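Local coordinates for protein 3'-5' exonuclease crn-4 (Caenorhabditis elegans, PDB 5DK5) that degrades DNA and RNA from the 3' end as a DEDDh-family exonuclease and takes part in apoptotic DNA degradation, at residues I84-R87 and S88-A92; G110-E113 and G114-A117; N150-K153 and I154-N157; R187-D190 and A191-C195. All blocks are in the same frame, centred on the assembly; numbering follows the deposited sequence.

Contact 1. Residues I84-R87 and S88-A92; sequences IPQR and SIDTA
Ser88 opens the second segment by donating its backbone N to Pro85 O (3.1 Å). Its side chain turns back alongside the proline ring, and Ser88 OG lies 3.3 Å from Pro85 CG. Ile89 follows with two branches doing different work. Its CG2 meets Ile84 CG2 at 3.8 Å, the two side chains crossing at about a right angle, while CG1 and CD1 slant past the nitrogen end of the Gln86 amide, with Ile89 CD1 3.3 Å from Gln86 NE2. A chi1 of 64° sends CG1 between the backbone N and the carbonyl carbon, on the side where Gln86 lies. The backbone N of Asp90 donates to Gln86 O (3.1 Å), closing one turn of the short helix 86-90. The same two residues also join through their side chains: the Gln86 chain bends at chi2 (63°), and Gln86 NE2 gives a 2.9 Å bond to Asp90 OD1. The carboxylate oxygen lies close to the amide plane, yet the nitrogen approaches from above the carboxylate plane. Thr91 adds a weak backbone bond from its N to Arg87 O at the end of the turn. Around this turn, Ile84 packs on Tyr65 and Ile42 of neighbouring strands and lies near the magnesium-binding Glu27, and Gln86 reaches Arg72 O and Leu74 N. Asp90 OD2 bonds His300 ND1 of the second subunit. With one oxygen held by Gln86 and the other by that histidine, the carboxylate is probably restrained in its rotation, and through Asp90 the short helix takes part in the dimer interface.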
loop_
_atom_site.group_PDB
_atom_site.type_symbol
_atom_site.label_atom_id
_atom_site.label_comp_id
_atom_site.label_asym_id
_atom_site.label_seq_id
_atom_site.Cartn_x
_atom_site.Cartn_y
_atom_site.Cartn_z
ATOM N N ILE B 84 -8.303 12.310 -0.214
ATOM C CA ILE B 84 -7.876 12.203 1.177
ATOM C C ILE B 84 -6.352 12.312 1.271
ATOM O O ILE B 84 -5.638 11.546 0.624
ATOM C CB ILE B 84 -8.336 10.876 1.806
ATOM C CG1 ILE B 84 -9.861 10.763 1.730
ATOM C CG2 ILE B 84 -7.876 10.779 3.259
ATOM C CD1 ILE B 84 -10.407 9.418 2.161
ATOM N N PRO B 85 -5.843 13.272 2.067
ATOM C CA PRO B 85 -4.393 13.360 2.257
ATOM C C PRO B 85 -3.888 12.363 3.297
ATOM O O PRO B 85 -4.646 11.955 4.180
ATOM C CB PRO B 85 -4.189 14.799 2.727
ATOM C CG PRO B 85 -5.439 15.124 3.451
ATOM C CD PRO B 85 -6.546 14.381 2.741
ATOM N N GLN B 86 -2.620 11.983 3.188
ATOM C CA GLN B 86 -2.025 11.005 4.092
ATOM C C GLN B 86 -2.114 11.447 5.549
ATOM O O GLN B 86 -2.362 10.632 6.438
ATOM C CB GLN B 86 -0.562 10.763 3.716
ATOM C CG GLN B 86 0.114 9.666 4.520
ATOM C CD GLN B 86 -0.525 8.312 4.303
ATOM O OE1 GLN B 86 -0.809 7.921 3.171
ATOM N NE2 GLN B 86 -0.760 7.588 5.389
ATOM N N ARG B 87 -1.911 12.738 5.788
ATOM C CA ARG B 87 -1.902 13.269 7.146
ATOM C C ARG B 87 -3.236 13.035 7.852
ATOM O O ARG B 87 -3.282 12.878 9.074
ATOM C CB ARG B 87 -1.569 14.762 7.128
ATOM C CG ARG B 87 -2.552 15.617 6.339
ATOM C CD ARG B 87 -2.085 17.063 6.250
ATOM N NE ARG B 87 -3.029 17.902 5.514
ATOM C CZ ARG B 87 -4.088 18.504 6.051
ATOM N NH1 ARG B 87 -4.363 18.368 7.342
ATOM N NH2 ARG B 87 -4.882 19.244 5.290
ATOM N N SER B 88 -4.319 12.996 7.082
ATOM C CA SER B 88 -5.651 12.876 7.665
ATOM C C SER B 88 -5.914 11.482 8.236
ATOM O O SER B 88 -6.635 11.347 9.225
ATOM C CB SER B 88 -6.722 13.224 6.626
ATOM O OG SER B 88 -6.791 14.624 6.415
ATOM N N ILE B 89 -5.337 10.450 7.625
ATOM C CA ILE B 89 -5.543 9.088 8.111
ATOM C C ILE B 89 -4.489 8.704 9.150
ATOM O O ILE B 89 -4.718 7.819 9.972
ATOM C CB ILE B 89 -5.535 8.049 6.960
ATOM C CG1 ILE B 89 -4.175 7.982 6.259
ATOM C CG2 ILE B 89 -6.630 8.374 5.947
ATOM C CD1 ILE B 89 -3.986 6.700 5.478
ATOM N N ASP B 90 -3.337 9.368 9.113
ATOM C CA ASP B 90 -2.287 9.122 10.102
ATOM C C ASP B 90 -2.738 9.553 11.496
ATOM O O ASP B 90 -2.271 9.019 12.498
ATOM C CB ASP B 90 -0.994 9.856 9.729
ATOM C CG ASP B 90 -0.211 9.162 8.622
ATOM O OD1 ASP B 90 -0.598 8.051 8.203
ATOM O OD2 ASP B 90 0.809 9.731 8.178
ATOM N N THR B 91 -3.647 10.524 11.550
ATOM C CA THR B 91 -4.155 11.041 12.819
ATOM C C THR B 91 -5.556 10.518 13.142
ATOM O O THR B 91 -6.190 10.973 14.096
ATOM C CB THR B 91 -4.197 12.580 12.811
ATOM O OG1 THR B 91 -4.983 13.035 11.701
ATOM C CG2 THR B 91 -2.792 13.152 12.707
ATOM N N ALA B 92 -6.031 9.558 12.354
ATOM C CA ALA B 92 -7.393 9.046 12.501
ATOM C C ALA B 92 -7.436 7.832 13.419
ATOM O O ALA B 92 -6.400 7.257 13.752
ATOM C CB ALA B 92 -7.967 8.693 11.138
#

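Contact 2. Residues G110-E113 and G114-A117; sequences GLEE and GKFA
Leu111 and Phe116 make the apolar part of this connection between helix 95-109 and strand 116-120. Leu111 CD1 sits 4.2 Å from the centroid of the Phe116 ring and only 8° off its normal, a CH-pi contact over the middle of one face. Leu111 CB lies near the rim of the same ring, 3.9 Å from Phe116 CD1. A chi1 of 70° on Phe116 swings the ring back over the preceding turn, and both side chains also pack on Thr20 and Leu22 of strand 20-28. Among polar backbone contacts, a type II beta turn runs from Glu112 to Lys115, closed by a straight but weak bond from Lys115 N to Glu112 O (3.3 Å). That carbonyl oxygen, Glu112 O, also lies 3.2 Å from Phe116 CD1, at the ring's edge and near its plane. Gly114 takes the third position of the turn with a positive phi of 84°, a conformation that suits glycine. Further back, Gly110 ends helix 95-109 in a Schellman motif, again with positive phi. The charged contact is a salt bridge between Lys115 NZ and Glu112 OE2, 3.2 Å apart. These two long side chains are extended and lie side by side, pointing the same way, with Lys115 CD 3.5 Å from Glu112 OE2; the ammonium meets the carboxylate from above its plane. Since both charged residues are exposed, the pair probably adds modestly to the hold on the turn. The apolar packing comes instead from the leucine set over the face of the buried Phe116, where the chain enters the central sheet.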
loop_
_atom_site.group_PDB
_atom_site.type_symbol
_atom_site.label_atom_id
_atom_site.label_comp_id
_atom_site.label_asym_id
_atom_site.label_seq_id
_atom_site.Cartn_x
_atom_site.Cartn_y
_atom_site.Cartn_z
ATOM N N GLY B 110 -31.491 9.501 18.270
ATOM C CA GLY B 110 -32.744 8.936 18.734
ATOM C C GLY B 110 -33.431 8.101 17.669
ATOM O O GLY B 110 -34.656 7.963 17.672
ATOM N N LEU B 111 -32.640 7.542 16.759
ATOM C CA LEU B 111 -33.168 6.691 15.699
ATOM C C LEU B 111 -33.526 5.312 16.239
ATOM O O LEU B 111 -32.803 4.752 17.063
ATOM C CB LEU B 111 -32.154 6.558 14.560
ATOM C CG LEU B 111 -31.903 7.814 13.725
ATOM C CD1 LEU B 111 -30.727 7.603 12.782
ATOM C CD2 LEU B 111 -33.150 8.191 12.942
ATOM N N GLU B 112 -34.644 4.771 15.765
ATOM C CA GLU B 112 -35.100 3.453 16.186
ATOM C C GLU B 112 -34.775 2.400 15.136
ATOM O O GLU B 112 -34.650 2.705 13.950
ATOM C CB GLU B 112 -36.604 3.469 16.459
ATOM C CG GLU B 112 -37.017 4.417 17.570
ATOM C CD GLU B 112 -38.488 4.298 17.913
ATOM O OE1 GLU B 112 -38.817 3.565 18.870
ATOM O OE2 GLU B 112 -39.315 4.934 17.225
ATOM N N GLU B 113 -34.642 1.158 15.586
ATOM C CA GLU B 113 -34.328 0.041 14.706
ATOM C C GLU B 113 -35.410 -0.177 13.652
ATOM O O GLU B 113 -36.580 -0.365 13.983
ATOM C CB GLU B 113 -34.149 -1.237 15.526
ATOM C CG GLU B 113 -33.018 -1.179 16.539
ATOM C CD GLU B 113 -32.949 -2.421 17.406
ATOM O OE1 GLU B 113 -33.850 -3.281 17.293
ATOM O OE2 GLU B 113 -31.993 -2.541 18.201
ATOM N N GLY B 114 -35.012 -0.147 12.384
ATOM C CA GLY B 114 -35.908 -0.474 11.289
ATOM C C GLY B 114 -36.782 0.668 10.804
ATOM O O GLY B 114 -37.528 0.508 9.837
ATOM N N LYS B 115 -36.695 1.819 11.467
ATOM C CA LYS B 115 -37.481 2.992 11.083
ATOM C C LYS B 115 -36.649 3.993 10.284
ATOM O O LYS B 115 -37.082 5.115 10.026
ATOM C CB LYS B 115 -38.072 3.661 12.323
ATOM C CG LYS B 115 -39.174 2.840 12.972
ATOM C CD LYS B 115 -39.918 3.630 14.030
ATOM C CE LYS B 115 -41.030 2.801 14.654
ATOM N NZ LYS B 115 -41.757 3.547 15.716
ATOM N N PHE B 116 -35.449 3.574 9.899
ATOM C CA PHE B 116 -34.616 4.344 8.987
ATOM C C PHE B 116 -33.857 3.373 8.092
ATOM O O PHE B 116 -33.683 2.207 8.445
ATOM C CB PHE B 116 -33.648 5.247 9.755
ATOM C CG PHE B 116 -32.564 4.498 10.477
ATOM C CD1 PHE B 116 -32.783 3.986 11.743
ATOM C CD2 PHE B 116 -31.326 4.308 9.886
ATOM C CE1 PHE B 116 -31.788 3.297 12.408
ATOM C CE2 PHE B 116 -30.326 3.621 10.547
ATOM C CZ PHE B 116 -30.557 3.114 11.808
ATOM N N ALA B 117 -33.420 3.851 6.932
ATOM C CA ALA B 117 -32.680 3.018 5.989
ATOM C C ALA B 117 -31.556 3.805 5.331
ATOM O O ALA B 117 -31.661 5.017 5.136
ATOM C CB ALA B 117 -33.616 2.457 4.935
#

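Contact 3. Residues N150-K153 and I154-N157; sequences NLYK and IFTN. With IPA (isopropyl alcohol), chain L.
Tyr152 reaches Phe155 one helical turn on and also lies beside Thr156. From CB, with CG anti to the backbone N (chi1 -175°), its ring extends along the flank of the helix. Tyr152 CD1 comes 3.9 Å from Phe155 CD2, and Tyr152 CE1 closes to 3.8 Å from the same atom; the two ring planes meet at 42°, with centroids 5.7 Å apart. On the other side of the ring, Tyr152 CD2 lies 3.6 Å from C1 of an isopropanol, probably left from crystallisation, while Tyr152 CE2 is 4.0 Å from Thr156 OG1. The Tyr152 side chain also touches Asn172 and Lys175 of helix 172-179. This is the first turn of helix 151-161, which follows directly on strand 147-150 of the central sheet in the RNase H-like exonuclease fold. Asn150 is its N-cap: OD1 accepts from Lys153 N and, weakly, from Tyr152 N, while ND2 bonds Glu216 and also the isopropanol O2. Tyr152 O accepts from Thr156 N (2.9 Å) and Thr156 OG1 (3.1 Å), which arrive from opposite faces of the carbonyl plane. The buried Phe155 makes an edge-to-face pair with Tyr179.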
loop_
_atom_site.group_PDB
_atom_site.type_symbol
_atom_site.label_atom_id
_atom_site.label_comp_id
_atom_site.label_asym_id
_atom_site.label_seq_id
_atom_site.Cartn_x
_atom_site.Cartn_y
_atom_site.Cartn_z
ATOM N N ASN B 150 -30.567 0.892 -2.915
ATOM C CA ASN B 150 -29.697 1.137 -4.056
ATOM C C ASN B 150 -30.357 2.175 -4.954
ATOM O O ASN B 150 -31.275 1.860 -5.711
ATOM C CB ASN B 150 -29.430 -0.161 -4.818
ATOM C CG ASN B 150 -28.363 -0.007 -5.885
ATOM O OD1 ASN B 150 -28.185 1.065 -6.462
ATOM N ND2 ASN B 150 -27.643 -1.088 -6.152
ATOM N N LEU B 151 -29.893 3.416 -4.859
ATOM C CA LEU B 151 -30.556 4.525 -5.535
ATOM C C LEU B 151 -30.436 4.424 -7.051
ATOM O O LEU B 151 -31.323 4.870 -7.780
ATOM C CB LEU B 151 -29.979 5.860 -5.059
ATOM C CG LEU B 151 -30.806 7.097 -5.422
ATOM C CD1 LEU B 151 -32.137 7.090 -4.691
ATOM C CD2 LEU B 151 -30.039 8.368 -5.105
ATOM N N TYR B 152 -29.339 3.840 -7.526
ATOM C CA TYR B 152 -29.110 3.711 -8.960
ATOM C C TYR B 152 -30.072 2.699 -9.565
ATOM O O TYR B 152 -30.456 2.806 -10.730
ATOM C CB TYR B 152 -27.669 3.294 -9.248
ATOM C CG TYR B 152 -27.338 3.272 -10.722
ATOM C CD1 TYR B 152 -27.058 4.447 -11.404
ATOM C CD2 TYR B 152 -27.310 2.079 -11.432
ATOM C CE1 TYR B 152 -26.757 4.437 -12.750
ATOM C CE2 TYR B 152 -27.009 2.060 -12.782
ATOM C CZ TYR B 152 -26.734 3.241 -13.435
ATOM O OH TYR B 152 -26.434 3.229 -14.778
ATOM N N LYS B 153 -30.448 1.709 -8.766
ATOM C CA LYS B 153 -31.401 0.702 -9.202
ATOM C C LYS B 153 -32.781 1.323 -9.396
ATOM O O LYS B 153 -33.506 0.971 -10.326
ATOM C CB LYS B 153 -31.469 -0.437 -8.190
ATOM C CG LYS B 153 -32.412 -1.556 -8.580
ATOM C CD LYS B 153 -32.415 -2.640 -7.519
ATOM C CE LYS B 153 -33.412 -3.735 -7.840
ATOM N NZ LYS B 153 -33.465 -4.733 -6.749
ATOM N N ILE B 154 -33.139 2.248 -8.513
ATOM C CA ILE B 154 -34.398 2.974 -8.636
ATOM C C ILE B 154 -34.324 3.905 -9.837
ATOM O O ILE B 154 -35.295 4.066 -10.577
ATOM C CB ILE B 154 -34.714 3.786 -7.364
ATOM C CG1 ILE B 154 -34.712 2.866 -6.140
ATOM C CG2 ILE B 154 -36.060 4.505 -7.506
ATOM C CD1 ILE B 154 -34.909 3.582 -4.830
ATOM N N PHE B 155 -33.157 4.511 -10.022
ATOM C CA PHE B 155 -32.911 5.398 -11.149
ATOM C C PHE B 155 -33.098 4.663 -12.473
ATOM O O PHE B 155 -33.565 5.244 -13.451
ATOM C CB PHE B 155 -31.503 5.982 -11.054
ATOM C CG PHE B 155 -31.068 6.725 -12.282
ATOM C CD1 PHE B 155 -31.639 7.943 -12.609
ATOM C CD2 PHE B 155 -30.073 6.214 -13.098
ATOM C CE1 PHE B 155 -31.234 8.632 -13.735
ATOM C CE2 PHE B 155 -29.663 6.898 -14.226
ATOM C CZ PHE B 155 -30.244 8.110 -14.544
ATOM N N THR B 156 -32.729 3.386 -12.495
ATOM C CA THR B 156 -32.933 2.551 -13.673
ATOM C C THR B 156 -34.421 2.420 -13.985
ATOM O O THR B 156 -34.837 2.561 -15.135
ATOM C CB THR B 156 -32.322 1.147 -13.481
ATOM O OG1 THR B 156 -30.896 1.251 -13.408
ATOM C CG2 THR B 156 -32.695 0.218 -14.635
ATOM N N ASN B 157 -35.217 2.146 -12.955
ATOM C CA ASN B 157 -36.660 2.005 -13.116
ATOM C C ASN B 157 -37.311 3.322 -13.521
ATOM O O ASN B 157 -38.222 3.345 -14.348
ATOM C CB ASN B 157 -37.296 1.487 -11.825
ATOM C CG ASN B 157 -36.787 0.114 -11.432
ATOM O OD1 ASN B 157 -36.281 -0.637 -12.267
ATOM N ND2 ASN B 157 -36.924 -0.226 -10.154
HETATM C C1 IPA L . -26.208 -0.992 -10.005
HETATM C C2 IPA L . -25.028 -0.771 -9.086
HETATM C C3 IPA L . -23.737 -0.906 -9.863
HETATM O O2 IPA L . -25.056 -1.743 -8.069
#

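Contact 4. Residues R187-D190 and A191-C195; sequences RAHD and AMDDC
Asp193 turns its carboxylate back onto the backbone of Ala188 and His189, just ahead of helix 191-207, the helix of the RNase H-like exonuclease fold that carries the magnesium ligand Asp194. Ala188 N donates to Asp193 OD1 at 3.0 Å, using that oxygen's syn lone pair, while His189 N is bonded to Asp193 OD2, from well above the carboxylate plane, at a doubtfully short 2.5 Å. The two oxygens of one buried acid thus appear to accept from two successive amides of the loop. Ala188 CB also rests 3.4 Å from Asp193 OD1. At the N-cap, Asp190 has CG between its backbone N and carbonyl carbon (chi1 60°), which brings OD1 near the first turn; Asp190 OD1 accepts weakly from Met192 N at 3.1 Å. Its backbone O receives weak bonds from Asp193 N and Asp194 N, and OD2 has a weak partner in Gln43. Asp190 OD1 and Asp193 OD1 stand 4.0 Å apart, a repulsion probably eased by the amides that each accepts from. Asp194 faces the metal site beside Asp25 and Glu27, and its OD2 is hydrogen-bonded to N4 of a bound MES molecule.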
loop_
_atom_site.group_PDB
_atom_site.type_symbol
_atom_site.label_atom_id
_atom_site.label_comp_id
_atom_site.label_asym_id
_atom_site.label_seq_id
_atom_site.Cartn_x
_atom_site.Cartn_y
_atom_site.Cartn_z
ATOM N N ARG B 187 -17.436 20.414 -3.274
ATOM C CA ARG B 187 -16.812 21.302 -2.294
ATOM C C ARG B 187 -15.580 20.642 -1.685
ATOM O O ARG B 187 -14.446 21.039 -1.959
ATOM C CB ARG B 187 -17.799 21.675 -1.180
ATOM C CG ARG B 187 -19.174 22.126 -1.659
ATOM C CD ARG B 187 -20.288 21.173 -1.231
ATOM N NE ARG B 187 -21.398 21.868 -0.582
ATOM C CZ ARG B 187 -21.443 22.176 0.712
ATOM N NH1 ARG B 187 -20.435 21.863 1.516
ATOM N NH2 ARG B 187 -22.501 22.806 1.206
ATOM N N ALA B 188 -15.816 19.626 -0.859
ATOM C CA ALA B 188 -14.748 18.949 -0.133
ATOM C C ALA B 188 -13.963 18.005 -1.038
ATOM O O ALA B 188 -12.849 17.603 -0.706
ATOM C CB ALA B 188 -15.328 18.185 1.048
ATOM N N HIS B 189 -14.552 17.661 -2.180
ATOM C CA HIS B 189 -13.953 16.710 -3.113
ATOM C C HIS B 189 -13.598 15.391 -2.424
ATOM O O HIS B 189 -12.505 14.853 -2.616
ATOM C CB HIS B 189 -12.707 17.316 -3.769
ATOM C CG HIS B 189 -13.000 18.494 -4.644
ATOM N ND1 HIS B 189 -13.748 18.395 -5.800
ATOM C CD2 HIS B 189 -12.642 19.797 -4.542
ATOM C CE1 HIS B 189 -13.839 19.584 -6.366
ATOM N NE2 HIS B 189 -13.178 20.452 -5.625
ATOM N N ASP B 190 -14.526 14.877 -1.621
ATOM C CA ASP B 190 -14.318 13.617 -0.917
ATOM C C ASP B 190 -15.646 12.875 -0.716
ATOM O O ASP B 190 -16.596 13.076 -1.474
ATOM C CB ASP B 190 -13.616 13.875 0.424
ATOM C CG ASP B 190 -14.415 14.781 1.348
ATOM O OD1 ASP B 190 -15.599 15.060 1.063
ATOM O OD2 ASP B 190 -13.849 15.216 2.374
ATOM N N ALA B 191 -15.704 12.022 0.302
ATOM C CA ALA B 191 -16.879 11.196 0.568
ATOM C C ALA B 191 -18.140 12.024 0.788
ATOM O O ALA B 191 -19.219 11.653 0.327
ATOM C CB ALA B 191 -16.627 10.319 1.778
ATOM N N MET B 192 -18.005 13.139 1.497
ATOM C CA MET B 192 -19.162 13.949 1.855
ATOM C C MET B 192 -19.789 14.573 0.611
ATOM O O MET B 192 -20.998 14.798 0.568
ATOM C CB MET B 192 -18.768 15.035 2.861
ATOM C CG MET B 192 -19.928 15.897 3.347
ATOM S SD MET B 192 -21.323 14.953 4.005
ATOM C CE MET B 192 -20.571 14.161 5.425
ATOM N N ASP B 193 -18.972 14.842 -0.402
ATOM C CA ASP B 193 -19.482 15.371 -1.664
ATOM C C ASP B 193 -20.381 14.346 -2.343
ATOM O O ASP B 193 -21.425 14.697 -2.896
ATOM C CB ASP B 193 -18.333 15.764 -2.594
ATOM C CG ASP B 193 -17.672 17.064 -2.185
ATOM O OD1 ASP B 193 -17.890 17.514 -1.041
ATOM O OD2 ASP B 193 -16.926 17.632 -3.010
ATOM N N ASP B 194 -19.975 13.081 -2.297
ATOM C CA ASP B 194 -20.793 12.001 -2.836
ATOM C C ASP B 194 -22.122 11.939 -2.094
ATOM O O ASP B 194 -23.177 11.806 -2.708
ATOM C CB ASP B 194 -20.064 10.659 -2.731
ATOM C CG ASP B 194 -18.853 10.579 -3.639
ATOM O OD1 ASP B 194 -18.429 11.631 -4.161
ATOM O OD2 ASP B 194 -18.322 9.465 -3.828
ATOM N N CYS B 195 -22.056 12.044 -0.770
ATOM C CA CYS B 195 -23.254 12.034 0.063
ATOM C C CYS B 195 -24.216 13.147 -0.340
ATOM O O CYS B 195 -25.416 12.918 -0.481
ATOM C CB CYS B 195 -22.878 12.182 1.538
ATOM S SG CYS B 195 -22.180 10.697 2.282
#

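How the contacts relate
All four contacts belong to the exonuclease domain and follow in series along the chain, none touching another. Contacts 1 and 4 are the nearest pair, their centres 16 Å apart and their closest atoms about 5 Å; both pack on strands 41-50 and 55-65. Contact 4 carries the magnesium ligand Asp194, while Ile84 of contact 1 lies close to the ligand Glu27. Contact 3, 21 Å from contact 4 between centres, meets the same helix 191-207 through Leu151 and Ile154. Contact 2 lies away from the metal sites, where the chain enters strand 116-120, neighbour of strand 147-150. Only contact 1 reaches the second subunit, so it links the active-site side of the domain to the dimer.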